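Local structure of GH62 arabinofuranosidase (4N4B) at residues K48-H60 with S284-E296. The protein probably hydrolyses terminal alpha-L-arabinofuranoside side groups from xylan, acting as a family 62 glycoside hydrolase that carries a calcium ion. Residues are numbered along the deposited sequence; the frame is centred on the assembly and turned at random.
Sequences KDPTIILINGTHH and SHGEIIRDGTVDE. With CA (calcium ion), chain B; TRS (2-amino-2-hydroxymethyl-propane-1,3-diol), chain D.
Leu54 N donates to Arg290 O at 2.9 Å, where Ile53 and Arg290 form a single beta bridge. A weaker bond runs from Arg290 N to Ile52 O. Water 3 joins Leu54 O to Gly292 O beyond it.

Both carboxylate oxygens of Glu287 lie 2.9 Å from Thr51 OG1, in weak contacts; the hydroxyl also bonds Val107. Glu287 OE1 forms a salt bridge with Arg290 NH2 (3.0 Å), nearly in the guanidinium plane, and accepts a weak bond from Ile52 N. Without this carboxylate, as with an alanine here, the Arg290 guanidinium would probably lose its acidic mate and be freer to turn, although NH2 also bonds Val107 O. Ile53 CG2 sits over one face of that guanidinium.

Asp49 CB packs on the His285 ring, 3.6 Å above its centre. With CG anti to the backbone N (chi1 -160°), His285 reaches the calcium through NE2 at 2.2 Å. Five waters are its other ligands, and water 2 ties Pro50 O to Gly286 O. His285 ND1 donates to a bound Tris molecule, which also bonds Asp49 OD2; that oxygen is hydrogen-bonded to Ser64 OG as well.

Ile289 CG1 meets Ile52 CD1 at 3.9 Å, its CG2 meets Leu54 CB, and Val294 CG1 packs on Ile53 CB.

The contact joins two neighbouring blades of the beta-propeller near its centre: 46-55 edges one sheet beside 58-67, and 286-288 edges another beside 306-311.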
loop_
_atom_site.group_PDB
_atom_site.type_symbol
_atom_site.label_atom_id
_atom_site.label_comp_id
_atom_site.label_asym_id
_atom_site.label_seq_id
_atom_site.Cartn_x
_atom_site.Cartn_y
_atom_site.Cartn_z
ATOM N N LYS A 48 3.148 -2.662 9.724
ATOM C CA LYS A 48 2.669 -3.305 8.497
ATOM C C LYS A 48 2.238 -2.270 7.482
ATOM O O LYS A 48 1.880 -1.140 7.783
ATOM C CB LYS A 48 1.451 -4.199 8.770
ATOM C CG LYS A 48 1.737 -5.386 9.664
ATOM C CD LYS A 48 0.544 -6.252 9.753
ATOM C CE LYS A 48 0.344 -7.075 8.536
ATOM N NZ LYS A 48 -0.930 -7.809 8.592
ATOM N N ASP A 49 2.126 -2.699 6.255
ATOM C CA ASP A 49 1.341 -2.073 5.180
ATOM C C ASP A 49 1.688 -0.568 4.950
ATOM O O ASP A 49 0.780 0.285 4.907
ATOM C CB ASP A 49 -0.162 -2.134 5.519
ATOM C CG ASP A 49 -0.664 -3.473 6.059
ATOM O OD1 ASP A 49 -0.165 -4.481 5.548
ATOM O OD2 ASP A 49 -1.549 -3.436 6.957
ATOM N N PRO A 50 2.964 -0.272 4.809
ATOM C CA PRO A 50 3.329 1.190 4.771
ATOM C C PRO A 50 2.899 1.928 3.539
ATOM O O PRO A 50 2.800 1.377 2.433
ATOM C CB PRO A 50 4.816 1.149 4.859
ATOM C CG PRO A 50 5.207 -0.170 4.233
ATOM C CD PRO A 50 4.172 -1.109 4.781
ATOM N N THR A 51 2.645 3.206 3.765
ATOM C CA THR A 51 2.619 4.243 2.664
ATOM C C THR A 51 3.745 5.160 2.980
ATOM O O THR A 51 4.010 5.533 4.113
ATOM C CB THR A 51 1.246 4.921 2.663
ATOM O OG1 THR A 51 1.203 5.890 1.573
ATOM C CG2 THR A 51 0.882 5.656 3.875
ATOM N N ILE A 52 4.464 5.580 1.913
ATOM C CA ILE A 52 5.695 6.389 2.115
ATOM C C ILE A 52 5.877 7.379 0.983
ATOM O O ILE A 52 5.846 7.045 -0.195
ATOM C CB ILE A 52 6.910 5.434 2.245
ATOM C CG1 ILE A 52 8.170 6.251 2.411
ATOM C CG2 ILE A 52 6.992 4.441 1.116
ATOM C CD1 ILE A 52 9.351 5.447 2.887
ATOM N N ILE A 53 6.232 8.570 1.409
ATOM C CA ILE A 53 6.600 9.697 0.511
ATOM C C ILE A 53 7.841 10.320 1.064
ATOM O O ILE A 53 8.240 10.169 2.162
ATOM C CB ILE A 53 5.444 10.694 0.274
ATOM C CG1 ILE A 53 5.149 11.409 1.531
ATOM C CG2 ILE A 53 4.236 10.048 -0.323
ATOM C CD1 ILE A 53 4.156 12.557 1.377
ATOM N N LEU A 54 8.516 11.018 0.125
ATOM C CA LEU A 54 9.809 11.674 0.351
ATOM C C LEU A 54 9.668 13.118 -0.097
ATOM O O LEU A 54 9.299 13.386 -1.201
ATOM C CB LEU A 54 10.921 10.957 -0.395
ATOM C CG LEU A 54 12.333 11.526 -0.283
ATOM C CD1 LEU A 54 12.781 11.605 1.115
ATOM C CD2 LEU A 54 13.304 10.692 -1.100
ATOM N N ILE A 55 9.915 14.022 0.825
ATOM C CA ILE A 55 9.804 15.509 0.544
ATOM C C ILE A 55 11.168 16.104 0.969
ATOM O O ILE A 55 11.503 16.179 2.123
ATOM C CB ILE A 55 8.711 16.133 1.340
ATOM C CG1 ILE A 55 7.340 15.433 1.077
ATOM C CG2 ILE A 55 8.627 17.642 1.022
ATOM C CD1 ILE A 55 6.218 15.931 1.943
ATOM N N ASN A 56 11.917 16.475 -0.045
ATOM C CA ASN A 56 13.216 17.149 0.146
ATOM C C ASN A 56 14.107 16.483 1.213
ATOM O O ASN A 56 14.577 17.147 2.164
ATOM C CB ASN A 56 12.941 18.643 0.395
ATOM C CG ASN A 56 12.380 19.325 -0.849
ATOM O OD1 ASN A 56 12.687 18.928 -1.967
ATOM N ND2 ASN A 56 11.471 20.227 -0.662
ATOM N N GLY A 57 14.262 15.185 1.102
ATOM C CA GLY A 57 15.136 14.462 2.012
ATOM C C GLY A 57 14.474 13.869 3.249
ATOM O O GLY A 57 15.087 13.014 3.914
ATOM N N THR A 58 13.228 14.255 3.506
ATOM C CA THR A 58 12.522 13.777 4.663
ATOM C C THR A 58 11.423 12.729 4.127
ATOM O O THR A 58 10.535 13.034 3.411
ATOM C CB THR A 58 11.799 14.828 5.476
ATOM O OG1 THR A 58 12.839 15.701 6.011
ATOM C CG2 THR A 58 11.051 14.277 6.628
ATOM N N HIS A 59 11.547 11.508 4.711
ATOM C CA HIS A 59 10.510 10.478 4.477
ATOM C C HIS A 59 9.425 10.601 5.510
ATOM O O HIS A 59 9.644 10.832 6.675
ATOM C CB HIS A 59 11.119 9.070 4.679
ATOM C CG HIS A 59 12.179 8.714 3.691
ATOM N ND1 HIS A 59 13.517 9.000 3.943
ATOM C CD2 HIS A 59 12.182 8.094 2.441
ATOM C CE1 HIS A 59 14.262 8.564 2.932
ATOM N NE2 HIS A 59 13.495 8.017 2.016
ATOM N N HIS A 60 8.195 10.445 5.048
ATOM C CA HIS A 60 7.004 10.403 5.856
ATOM C C HIS A 60 6.326 9.052 5.616
ATOM O O HIS A 60 6.020 8.724 4.461
ATOM C CB HIS A 60 6.013 11.547 5.384
ATOM C CG HIS A 60 6.568 12.916 5.671
ATOM N ND1 HIS A 60 7.324 13.668 4.801
ATOM C CD2 HIS A 60 6.410 13.583 6.790
ATOM C CE1 HIS A 60 7.595 14.829 5.426
ATOM N NE2 HIS A 60 7.077 14.778 6.640
ATOM N N SER A 284 5.943 -8.645 1.163
ATOM C CA SER A 284 4.514 -8.394 1.370
ATOM C C SER A 284 4.228 -6.876 1.464
ATOM O O SER A 284 5.109 -6.087 1.475
ATOM C CB SER A 284 4.070 -9.192 2.626
ATOM O OG SER A 284 2.718 -9.096 2.939
ATOM N N HIS A 285 2.942 -6.566 1.583
ATOM C CA HIS A 285 2.317 -5.249 1.512
ATOM C C HIS A 285 3.295 -4.093 1.714
ATOM O O HIS A 285 3.760 -3.862 2.760
ATOM C CB HIS A 285 1.186 -5.157 2.574
ATOM C CG HIS A 285 0.174 -4.081 2.306
ATOM N ND1 HIS A 285 -1.157 -4.205 2.605
ATOM C CD2 HIS A 285 0.334 -2.821 1.851
ATOM C CE1 HIS A 285 -1.778 -3.092 2.272
ATOM N NE2 HIS A 285 -0.898 -2.240 1.795
ATOM N N GLY A 286 3.468 -3.317 0.660
ATOM C CA GLY A 286 4.358 -2.176 0.676
ATOM C C GLY A 286 3.953 -1.076 -0.294
ATOM O O GLY A 286 2.896 -1.059 -0.802
ATOM N N GLU A 287 4.893 -0.183 -0.545
ATOM C CA GLU A 287 4.659 0.978 -1.427
ATOM C C GLU A 287 5.979 1.463 -1.977
ATOM O O GLU A 287 6.981 1.446 -1.285
ATOM C CB GLU A 287 3.947 2.122 -0.731
ATOM C CG GLU A 287 2.465 2.335 -1.083
ATOM C CD GLU A 287 1.846 3.624 -0.569
ATOM O OE1 GLU A 287 2.586 4.680 -0.648
ATOM O OE2 GLU A 287 0.722 3.585 -0.035
ATOM N N ILE A 288 5.944 1.965 -3.242
ATOM C CA ILE A 288 7.093 2.656 -3.825
ATOM C C ILE A 288 7.287 4.034 -3.180
ATOM O O ILE A 288 6.294 4.779 -2.996
ATOM C CB ILE A 288 6.897 2.733 -5.349
ATOM C CG1 ILE A 288 6.871 1.353 -6.003
ATOM C CG2 ILE A 288 7.981 3.667 -5.990
ATOM C CD1 ILE A 288 6.686 1.315 -7.527
ATOM N N ILE A 289 8.515 4.383 -2.907
ATOM C CA ILE A 289 8.756 5.689 -2.368
ATOM C C ILE A 289 8.445 6.750 -3.433
ATOM O O ILE A 289 9.029 6.799 -4.429
ATOM C CB ILE A 289 10.195 5.839 -1.876
ATOM C CG1 ILE A 289 10.531 4.817 -0.787
ATOM C CG2 ILE A 289 10.363 7.224 -1.299
ATOM C CD1 ILE A 289 11.930 4.979 -0.229
ATOM N N ARG A 290 7.472 7.576 -3.156
ATOM C CA ARG A 290 7.128 8.650 -4.059
ATOM C C ARG A 290 7.840 9.922 -3.621
ATOM O O ARG A 290 7.746 10.380 -2.566
ATOM C CB ARG A 290 5.601 8.869 -4.095
ATOM C CG ARG A 290 4.866 7.837 -4.926
ATOM C CD ARG A 290 3.372 7.890 -4.640
ATOM N NE ARG A 290 2.947 7.390 -3.327
ATOM C CZ ARG A 290 2.187 8.032 -2.481
ATOM N NH1 ARG A 290 1.759 9.250 -2.698
ATOM N NH2 ARG A 290 1.868 7.471 -1.345
ATOM N N ASP A 291 8.576 10.443 -4.565
ATOM C CA ASP A 291 9.240 11.712 -4.382
ATOM C C ASP A 291 8.679 12.709 -5.417
ATOM O O ASP A 291 7.651 12.505 -5.973
ATOM C CB ASP A 291 10.731 11.549 -4.368
ATOM C CG ASP A 291 11.280 10.875 -5.629
ATOM O OD1 ASP A 291 10.628 10.923 -6.655
ATOM O OD2 ASP A 291 12.325 10.220 -5.540
ATOM N N GLY A 292 9.309 13.827 -5.556
ATOM C CA GLY A 292 8.782 14.794 -6.450
ATOM C C GLY A 292 7.408 15.254 -6.118
ATOM O O GLY A 292 7.089 15.644 -5.027
ATOM N N THR A 293 6.597 15.267 -7.148
ATOM C CA THR A 293 5.074 15.427 -6.624
ATOM C C THR A 293 4.496 14.138 -5.897
ATOM O O THR A 293 4.983 13.022 -6.019
ATOM C CB THR A 293 4.273 15.800 -7.878
ATOM O OG1 THR A 293 4.581 17.146 -8.278
ATOM C CG2 THR A 293 2.810 15.685 -7.608
ATOM N N VAL A 294 3.892 14.530 -4.834
ATOM C CA VAL A 294 3.352 13.554 -3.936
ATOM C C VAL A 294 1.843 13.720 -3.928
ATOM O O VAL A 294 1.248 13.546 -2.989
ATOM C CB VAL A 294 4.026 13.616 -2.585
ATOM C CG1 VAL A 294 5.461 13.112 -2.662
ATOM C CG2 VAL A 294 3.993 15.003 -2.015
ATOM N N ASP A 295 1.311 14.095 -5.071
ATOM C CA ASP A 295 -0.100 14.377 -5.242
ATOM C C ASP A 295 -0.936 13.184 -5.747
ATOM O O ASP A 295 -0.479 12.086 -5.836
ATOM C CB ASP A 295 -0.300 15.651 -6.099
ATOM C CG ASP A 295 -0.049 15.430 -7.579
ATOM O OD1 ASP A 295 0.188 14.334 -8.066
ATOM O OD2 ASP A 295 -0.063 16.430 -8.272
ATOM N N GLU A 296 -2.195 13.483 -6.017
ATOM C CA GLU A 296 -3.174 12.495 -6.376
ATOM C C GLU A 296 -2.945 11.741 -7.667
ATOM O O GLU A 296 -3.678 10.846 -7.911
ATOM C CB GLU A 296 -4.602 13.097 -6.343
ATOM C CG GLU A 296 -4.964 14.042 -7.485
ATOM C CD GLU A 296 -4.421 15.459 -7.400
ATOM O OE1 GLU A 296 -3.804 15.831 -6.454
ATOM O OE2 GLU A 296 -4.734 16.176 -8.337
HETATM CA CA CA B . -1.192 -0.212 0.957
HETATM C C TRS D . -4.011 -6.319 5.598
HETATM C C1 TRS D . -3.991 -5.824 7.035
HETATM C C2 TRS D . -3.114 -5.533 4.597
HETATM C C3 TRS D . -5.471 -6.394 5.059
HETATM N N TRS D . -3.466 -7.742 5.464
HETATM O O1 TRS D . -2.580 -5.814 7.588
HETATM O O2 TRS D . -2.979 -6.183 3.309
HETATM O O3 TRS D . -5.913 -5.045 5.056
HETATM O O HOH W 1 -1.221 0.514 3.044
HETATM O O HOH W 2 0.980 0.067 1.002
HETATM O O HOH W 3 8.370 15.568 -2.650
HETATM O O HOH W 4 -1.332 1.838 0.372
HETATM O O HOH W 5 -0.844 -1.002 -0.946
HETATM O O HOH W 6 -3.151 -0.529 0.928
#